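Local coordinates for biofilm-associated surface protein (Staphylococcus aureus, PDB 7C7U) that sits anchored to the cell wall as a surface protein and takes part in biofilm formation, probably switching its amyloid-forming behaviour in response to calcium, at residues A[162-167]-A[382-387]; A[229-234]-A[362-367]. One frame throughout, in Å; residues are numbered along the deposited sequence.

Both interactions lie within the first two-thirds of the chain, their centres 10 Å apart, and each uses one of two neighbouring strands of the same four-stranded antiparallel sheet. Interaction 1 joins strand 381-388, at the edge of that sheet, to strand 163-171 of the large mixed sheet; interaction 2 stacks strand 359-369 on strand 228-237 of a five-stranded antiparallel sheet. Backbone pairing between Ser383 and Phe364 and between Leu385 and Phe362 ties the two together. Along the chain, interaction 2 is nested within the loop that interaction 1 closes. The four-stranded sheet thus meets the five-stranded sheet through strand 359-369 and the mixed sheet, next to the calcium site of Asn164, through strand 381-388.

Interaction 1 (A[162-167]-A[382-387]); sequences KLNHQV and TSTLAL. With CA (calcium ion), chain C.
A calcium site that draws ligands from residues 162-164 supplies the residue that touches strand 381-388 here: Asn164, whose amide reaches Thr384. The two ends of that amide do different work. OD1 binds the calcium ion, as does the backbone O of Lys162, 2.3 Å from the metal; two waters join them, and Asp77 and Asn161 complete the site. ND2 turns to the other strand and donates to Thr384 OG1 at 3.0 Å. The N-H...O angle is 156° and the hydroxyl lies slightly out of the amide plane. With the oxygen held by the metal, the amide cannot readily flip, and asparagine suits the place by being ligand and donor at once. The two side chains cross at about a right angle, and Thr384 CG2 packs 3.5 Å from Asn164 ND2. In Thr384, OG1 stands anti to the carbonyl carbon (chi1 -69°), which faces it toward Asn164, and this hydroxyl is also hydrogen-bonded to Gly185 O on strand 183-187. Threonine thus brings both a polar and a methyl branch to a buried junction. The arrangement is that of a calcium site, probably structural, in which one ligand side chain also bridges strands of two different sheets.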
ATOM      1  N   LYS A 162       9.475  17.462   8.157  1.00 30.93           N
ATOM      2  CA  LYS A 162       8.680  17.831   9.329  1.00 31.92           C
ATOM      3  C   LYS A 162       8.706  16.709  10.360  1.00 28.86           C
ATOM      4  O   LYS A 162       9.137  15.595  10.087  1.00 28.88           O
ATOM      5  CB  LYS A 162       7.226  18.131   8.956  1.00 28.84           C
ATOM      6  CG  LYS A 162       7.028  19.110   7.816  1.00 30.75           C
ATOM      7  CD  LYS A 162       7.621  20.448   8.169  1.00 30.98           C
ATOM      8  CE  LYS A 162       7.205  21.513   7.160  1.00 36.69           C
ATOM      9  NZ  LYS A 162       8.000  22.742   7.426  1.00 40.16           N
ATOM     10  N   LEU A 163       8.250  17.010  11.572  1.00 26.06           N
ATOM     11  CA  LEU A 163       8.033  15.964  12.572  1.00 23.63           C
ATOM     12  C   LEU A 163       6.601  15.491  12.403  1.00 26.57           C
ATOM     13  O   LEU A 163       5.667  16.132  12.896  1.00 29.04           O
ATOM     14  CB  LEU A 163       8.312  16.472  13.983  1.00 29.03           C
ATOM     15  CG  LEU A 163       9.716  17.062  14.150  1.00 29.66           C
ATOM     16  CD1 LEU A 163       9.777  17.951  15.387  1.00 27.07           C
ATOM     17  CD2 LEU A 163      10.760  15.952  14.206  1.00 28.94           C
ATOM     18  N   ASN A 164       6.418  14.378  11.689  1.00 24.92           N
ATOM     19  CA  ASN A 164       5.082  13.970  11.255  1.00 25.53           C
ATOM     20  C   ASN A 164       4.333  13.227  12.357  1.00 27.97           C
ATOM     21  O   ASN A 164       4.929  12.624  13.260  1.00 27.02           O
ATOM     22  CB  ASN A 164       5.161  13.084  10.002  1.00 26.06           C
ATOM     23  CG  ASN A 164       6.089  13.668   8.949  1.00 29.22           C
ATOM     24  OD1 ASN A 164       7.265  13.338   8.910  1.00 32.13           O
ATOM     25  ND2 ASN A 164       5.577  14.571   8.132  1.00 29.22           N
ATOM     26  N   HIS A 165       3.001  13.284  12.279  1.00 28.14           N
ATOM     27  CA  HIS A 165       2.165  12.452  13.125  1.00 28.40           C
ATOM     28  C   HIS A 165       0.998  11.932  12.304  1.00 24.96           C
ATOM     29  O   HIS A 165       0.620  12.507  11.280  1.00 27.53           O
ATOM     30  CB  HIS A 165       1.667  13.184  14.408  1.00 28.09           C
ATOM     31  CG  HIS A 165       1.015  14.518  14.180  1.00 26.07           C
ATOM     32  ND1 HIS A 165      -0.228  14.656  13.604  1.00 27.10           N
ATOM     33  CD2 HIS A 165       1.409  15.772  14.520  1.00 28.21           C
ATOM     34  CE1 HIS A 165      -0.567  15.933  13.577  1.00 28.15           C
ATOM     35  NE2 HIS A 165       0.412  16.635  14.124  1.00 31.09           N
ATOM     36  N   GLN A 166       0.459  10.810  12.745  1.00 24.51           N
ATOM     37  CA  GLN A 166      -0.728  10.241  12.135  1.00 27.29           C
ATOM     38  C   GLN A 166      -1.557   9.583  13.223  1.00 26.67           C
ATOM     39  O   GLN A 166      -1.014   9.016  14.171  1.00 29.26           O
ATOM     40  CB  GLN A 166      -0.336   9.216  11.045  1.00 30.53           C
ATOM     41  CG  GLN A 166      -1.490   8.657  10.248  1.00 41.29           C
ATOM     42  CD  GLN A 166      -1.049   7.495   9.370  1.00 41.36           C
ATOM     43  OE1 GLN A 166      -0.282   6.637   9.812  1.00 44.61           O
ATOM     44  NE2 GLN A 166      -1.526   7.464   8.132  1.00 46.23           N
ATOM     45  N   VAL A 167      -2.876   9.651  13.074  1.00 26.33           N
ATOM     46  CA  VAL A 167      -3.797   9.016  14.000  1.00 29.22           C
ATOM     47  C   VAL A 167      -4.883   8.338  13.167  1.00 31.15           C
ATOM     48  O   VAL A 167      -5.259   8.820  12.091  1.00 29.10           O
ATOM     49  CB  VAL A 167      -4.367  10.041  15.023  1.00 32.08           C
ATOM     50  CG1 VAL A 167      -5.282  11.060  14.347  1.00 30.67           C
ATOM     51  CG2 VAL A 167      -5.075   9.342  16.150  1.00 33.96           C
ATOM     52  N   THR A 382      -3.004  20.687   9.388  1.00 24.35           N
ATOM     53  CA  THR A 382      -1.905  20.215   8.562  1.00 19.98           C
ATOM     54  C   THR A 382      -2.206  18.790   8.163  1.00 24.92           C
ATOM     55  O   THR A 382      -3.139  18.175   8.670  1.00 28.94           O
ATOM     56  CB  THR A 382      -0.569  20.286   9.302  1.00 22.47           C
ATOM     57  OG1 THR A 382      -0.655  19.517  10.515  1.00 27.10           O
ATOM     58  CG2 THR A 382      -0.199  21.743   9.622  1.00 26.42           C
ATOM     59  N   SER A 383      -1.403  18.270   7.230  1.00 24.71           N
ATOM     60  CA  SER A 383      -1.546  16.871   6.837  1.00 23.90           C
ATOM     61  C   SER A 383      -0.213  16.409   6.276  1.00 22.16           C
ATOM     62  O   SER A 383       0.635  17.228   5.888  1.00 21.87           O
ATOM     63  CB  SER A 383      -2.663  16.656   5.810  1.00 25.16           C
ATOM     64  OG  SER A 383      -2.541  17.549   4.718  1.00 29.85           O
ATOM     65  N   THR A 384      -0.052  15.086   6.247  1.00 25.59           N
ATOM     66  CA  THR A 384       1.127  14.406   5.717  1.00 22.99           C
ATOM     67  C   THR A 384       0.672  13.307   4.763  1.00 24.70           C
ATOM     68  O   THR A 384      -0.157  12.476   5.135  1.00 24.80           O
ATOM     69  CB  THR A 384       1.975  13.778   6.839  1.00 21.81           C
ATOM     70  OG1 THR A 384       2.596  14.791   7.635  1.00 24.86           O
ATOM     71  CG2 THR A 384       3.119  12.921   6.242  1.00 26.82           C
ATOM     72  N   LEU A 385       1.228  13.294   3.545  1.00 26.77           N
ATOM     73  CA  LEU A 385       1.075  12.156   2.622  1.00 27.07           C
ATOM     74  C   LEU A 385       2.364  11.339   2.678  1.00 24.83           C
ATOM     75  O   LEU A 385       3.428  11.822   2.282  1.00 27.96           O
ATOM     76  CB  LEU A 385       0.767  12.627   1.198  1.00 22.63           C
ATOM     77  CG  LEU A 385       0.799  11.524   0.091  1.00 27.98           C
ATOM     78  CD1 LEU A 385      -0.419  10.641   0.226  1.00 28.34           C
ATOM     79  CD2 LEU A 385       0.873  12.173  -1.263  1.00 21.30           C
ATOM     80  N   ALA A 386       2.280  10.132   3.252  1.00 24.63           N
ATOM     81  CA  ALA A 386       3.430   9.256   3.488  1.00 31.48           C
ATOM     82  C   ALA A 386       3.466   8.209   2.368  1.00 29.72           C
ATOM     83  O   ALA A 386       2.820   7.166   2.448  1.00 32.35           O
ATOM     84  CB  ALA A 386       3.331   8.592   4.857  1.00 31.14           C
ATOM     85  N   LEU A 387       4.172   8.530   1.295  1.00 30.11           N
ATOM     86  CA  LEU A 387       4.372   7.587   0.201  1.00 28.77           C
ATOM     87  C   LEU A 387       5.517   6.637   0.520  1.00 31.04           C
ATOM     88  O   LEU A 387       6.549   7.040   1.073  1.00 25.83           O
ATOM     89  CB  LEU A 387       4.661   8.335  -1.098  1.00 28.12           C
ATOM     90  CG  LEU A 387       3.534   9.211  -1.610  1.00 29.50           C
ATOM     91  CD1 LEU A 387       3.852   9.766  -2.991  1.00 28.82           C
ATOM     92  CD2 LEU A 387       2.212   8.426  -1.603  1.00 31.50           C
TER
HETATM   93 CA    CA C1001       9.780  13.504   9.312  1.00 33.54          CA
HETATM   94  O   HOH W   1      11.728  13.279  10.681  1.00 34.34           O
HETATM   95  O   HOH W   2       9.337  12.838   7.043  1.00 35.21           O

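Interaction 2 (A[229-234]-A[362-367]); sequences ILIDQQ and FTFAGY
Strands 229-234 and 362-367 run in broadly the same direction, their axes 8.4 Å apart at closest approach and crossing at -41°. They belong to different antiparallel sheets, packed face to face as in a beta sandwich, so side chains and not backbone ladders join them. Ile231 and Phe364 form the apolar part of the interface. The isoleucine comes down over one face of the ring: CG1 lies 4.2 Å from the ring centroid and only 14° off its normal, a CH-pi contact displaced toward the rim. Its CD1 settles over the CD2 side, 3.6 Å from Phe364 CD2, while CG2 packs on Phe364 CB. The branched side chain therefore meets both the flat ring and its stem, and the two side chains cross at about a right angle. Ala217 and Ser383 also touch the phenylalanine, placing the ring among three strands. Further along, Gln233 reaches across with CG anti to the backbone N and an extended chain, which carries its amide onto the backbone of Gly366. Glycine suits this place, since Gln233 OE1 sits 3.4 Å from Gly366 CA, where a CB would collide with it. The buried amide has other polar partners at both ends: OE1 is hydrogen-bonded to Tyr253 OH and NE2 to Ser213 OG. Across the interface itself, Gln233 NE2 makes only a weak, bent hydrogen bond of 3.2 Å to Gly366 O, with an N-H...O angle of 123°.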
ATOM      1  N   ILE A 229      -4.287  13.363  -5.794  1.00 31.31           N
ATOM      2  CA  ILE A 229      -4.065  13.437  -4.363  1.00 30.57           C
ATOM      3  C   ILE A 229      -5.206  14.265  -3.792  1.00 27.23           C
ATOM      4  O   ILE A 229      -5.497  15.351  -4.303  1.00 28.64           O
ATOM      5  CB  ILE A 229      -2.687  14.049  -4.032  1.00 29.47           C
ATOM      6  CG1 ILE A 229      -1.549  13.214  -4.660  1.00 28.77           C
ATOM      7  CG2 ILE A 229      -2.490  14.151  -2.516  1.00 28.71           C
ATOM      8  CD1 ILE A 229      -1.472  11.833  -4.080  1.00 28.79           C
ATOM      9  N   LEU A 230      -5.886  13.726  -2.785  1.00 25.03           N
ATOM     10  CA  LEU A 230      -6.968  14.427  -2.102  1.00 28.28           C
ATOM     11  C   LEU A 230      -6.464  14.914  -0.754  1.00 29.73           C
ATOM     12  O   LEU A 230      -5.968  14.118   0.044  1.00 33.66           O
ATOM     13  CB  LEU A 230      -8.184  13.525  -1.902  1.00 31.79           C
ATOM     14  CG  LEU A 230      -8.754  12.787  -3.116  1.00 36.19           C
ATOM     15  CD1 LEU A 230      -9.955  11.984  -2.693  1.00 38.82           C
ATOM     16  CD2 LEU A 230      -9.129  13.774  -4.212  1.00 37.06           C
ATOM     17  N   ILE A 231      -6.623  16.200  -0.488  1.00 31.60           N
ATOM     18  CA  ILE A 231      -6.169  16.799   0.763  1.00 30.66           C
ATOM     19  C   ILE A 231      -7.424  17.304   1.454  1.00 26.95           C
ATOM     20  O   ILE A 231      -7.981  18.319   1.033  1.00 28.09           O
ATOM     21  CB  ILE A 231      -5.168  17.924   0.513  1.00 28.89           C
ATOM     22  CG1 ILE A 231      -3.952  17.364  -0.245  1.00 33.70           C
ATOM     23  CG2 ILE A 231      -4.721  18.582   1.845  1.00 30.87           C
ATOM     24  CD1 ILE A 231      -3.398  18.362  -1.193  1.00 35.98           C
ATOM     25  N   ASP A 232      -7.923  16.561   2.446  1.00 25.76           N
ATOM     26  CA  ASP A 232      -9.211  16.857   3.075  1.00 33.48           C
ATOM     27  C   ASP A 232      -8.990  17.446   4.460  1.00 34.41           C
ATOM     28  O   ASP A 232      -8.464  16.764   5.344  1.00 36.82           O
ATOM     29  CB  ASP A 232     -10.086  15.614   3.213  1.00 31.90           C
ATOM     30  CG  ASP A 232     -10.478  15.002   1.875  1.00 36.93           C
ATOM     31  OD1 ASP A 232     -10.581  15.731   0.874  1.00 37.32           O
ATOM     32  OD2 ASP A 232     -10.704  13.778   1.842  1.00 39.63           O
ATOM     33  N   GLN A 233      -9.466  18.668   4.674  1.00 29.78           N
ATOM     34  CA  GLN A 233      -9.374  19.292   5.984  1.00 27.81           C
ATOM     35  C   GLN A 233     -10.721  19.197   6.698  1.00 30.08           C
ATOM     36  O   GLN A 233     -11.769  19.412   6.089  1.00 32.59           O
ATOM     37  CB  GLN A 233      -8.946  20.754   5.854  1.00 26.58           C
ATOM     38  CG  GLN A 233      -8.823  21.490   7.202  1.00 26.74           C
ATOM     39  CD  GLN A 233      -8.250  22.885   7.056  1.00 26.69           C
ATOM     40  OE1 GLN A 233      -7.935  23.319   5.945  1.00 28.39           O
ATOM     41  NE2 GLN A 233      -8.144  23.614   8.173  1.00 28.65           N
ATOM     42  N   GLN A 234     -10.691  18.840   7.978  1.00 27.49           N
ATOM     43  CA  GLN A 234     -11.871  18.890   8.834  1.00 29.33           C
ATOM     44  C   GLN A 234     -11.660  19.977   9.882  1.00 26.97           C
ATOM     45  O   GLN A 234     -10.568  20.092  10.445  1.00 26.36           O
ATOM     46  CB  GLN A 234     -12.111  17.553   9.545  1.00 30.50           C
ATOM     47  CG  GLN A 234     -11.918  16.302   8.676  1.00 44.32           C
ATOM     48  CD  GLN A 234     -13.134  15.931   7.832  1.00 50.11           C
ATOM     49  OE1 GLN A 234     -14.234  16.424   8.053  1.00 53.35           O
ATOM     50  NE2 GLN A 234     -12.930  15.049   6.855  1.00 50.52           N
ATOM     51  N   PHE A 362       5.188  14.075   2.115  1.00 29.43           N
ATOM     52  CA  PHE A 362       4.802  15.396   1.648  1.00 28.65           C
ATOM     53  C   PHE A 362       3.825  16.006   2.644  1.00 27.85           C
ATOM     54  O   PHE A 362       2.964  15.308   3.177  1.00 26.86           O
ATOM     55  CB  PHE A 362       4.182  15.354   0.256  1.00 28.18           C
ATOM     56  CG  PHE A 362       5.046  14.621  -0.758  1.00 30.15           C
ATOM     57  CD1 PHE A 362       4.972  13.250  -0.875  1.00 29.33           C
ATOM     58  CD2 PHE A 362       5.947  15.311  -1.540  1.00 32.32           C
ATOM     59  CE1 PHE A 362       5.784  12.554  -1.784  1.00 34.87           C
ATOM     60  CE2 PHE A 362       6.756  14.629  -2.454  1.00 37.33           C
ATOM     61  CZ  PHE A 362       6.665  13.255  -2.570  1.00 32.53           C
ATOM     62  N   THR A 363       3.981  17.292   2.908  1.00 29.58           N
ATOM     63  CA  THR A 363       3.179  17.949   3.933  1.00 28.04           C
ATOM     64  C   THR A 363       2.355  19.065   3.324  1.00 27.32           C
ATOM     65  O   THR A 363       2.709  19.620   2.281  1.00 28.50           O
ATOM     66  CB  THR A 363       4.061  18.472   5.072  1.00 27.36           C
ATOM     67  OG1 THR A 363       5.123  19.246   4.532  1.00 30.79           O
ATOM     68  CG2 THR A 363       4.647  17.302   5.860  1.00 27.43           C
ATOM     69  N   PHE A 364       1.212  19.348   3.972  1.00 27.92           N
ATOM     70  CA  PHE A 364       0.223  20.304   3.496  1.00 25.86           C
ATOM     71  C   PHE A 364      -0.354  21.043   4.697  1.00 24.86           C
ATOM     72  O   PHE A 364      -0.250  20.573   5.837  1.00 21.85           O
ATOM     73  CB  PHE A 364      -0.917  19.624   2.740  1.00 24.72           C
ATOM     74  CG  PHE A 364      -0.442  18.610   1.750  1.00 27.86           C
ATOM     75  CD1 PHE A 364      -0.096  17.333   2.164  1.00 24.86           C
ATOM     76  CD2 PHE A 364      -0.278  18.960   0.426  1.00 26.18           C
ATOM     77  CE1 PHE A 364       0.382  16.395   1.242  1.00 28.43           C
ATOM     78  CE2 PHE A 364       0.200  18.030  -0.492  1.00 29.21           C
ATOM     79  CZ  PHE A 364       0.526  16.756  -0.074  1.00 29.34           C
ATOM     80  N   ALA A 365      -0.948  22.203   4.422  1.00 23.43           N
ATOM     81  CA  ALA A 365      -1.643  22.993   5.451  1.00 24.79           C
ATOM     82  C   ALA A 365      -2.823  23.733   4.832  1.00 28.37           C
ATOM     83  O   ALA A 365      -2.819  24.069   3.640  1.00 27.23           O
ATOM     84  CB  ALA A 365      -0.701  23.990   6.157  1.00 21.38           C
ATOM     85  N   GLY A 366      -3.827  24.013   5.672  1.00 27.63           N
ATOM     86  CA  GLY A 366      -4.984  24.789   5.265  1.00 28.56           C
ATOM     87  C   GLY A 366      -5.501  25.557   6.470  1.00 22.49           C
ATOM     88  O   GLY A 366      -5.337  25.121   7.610  1.00 22.97           O
ATOM     89  N   TYR A 367      -6.081  26.721   6.219  1.00 23.98           N
ATOM     90  CA  TYR A 367      -6.582  27.573   7.304  1.00 24.79           C
ATOM     91  C   TYR A 367      -7.459  28.663   6.712  1.00 26.17           C
ATOM     92  O   TYR A 367      -7.350  29.003   5.530  1.00 25.46           O
ATOM     93  CB  TYR A 367      -5.436  28.190   8.144  1.00 22.68           C
ATOM     94  CG  TYR A 367      -4.423  28.996   7.350  1.00 26.11           C
ATOM     95  CD1 TYR A 367      -3.364  28.362   6.669  1.00 28.74           C
ATOM     96  CD2 TYR A 367      -4.507  30.377   7.279  1.00 25.21           C
ATOM     97  CE1 TYR A 367      -2.442  29.103   5.951  1.00 27.04           C
ATOM     98  CE2 TYR A 367      -3.592  31.123   6.556  1.00 24.18           C
ATOM     99  CZ  TYR A 367      -2.555  30.476   5.903  1.00 29.13           C
ATOM    100  OH  TYR A 367      -1.656  31.219   5.176  1.00 29.06           O
TER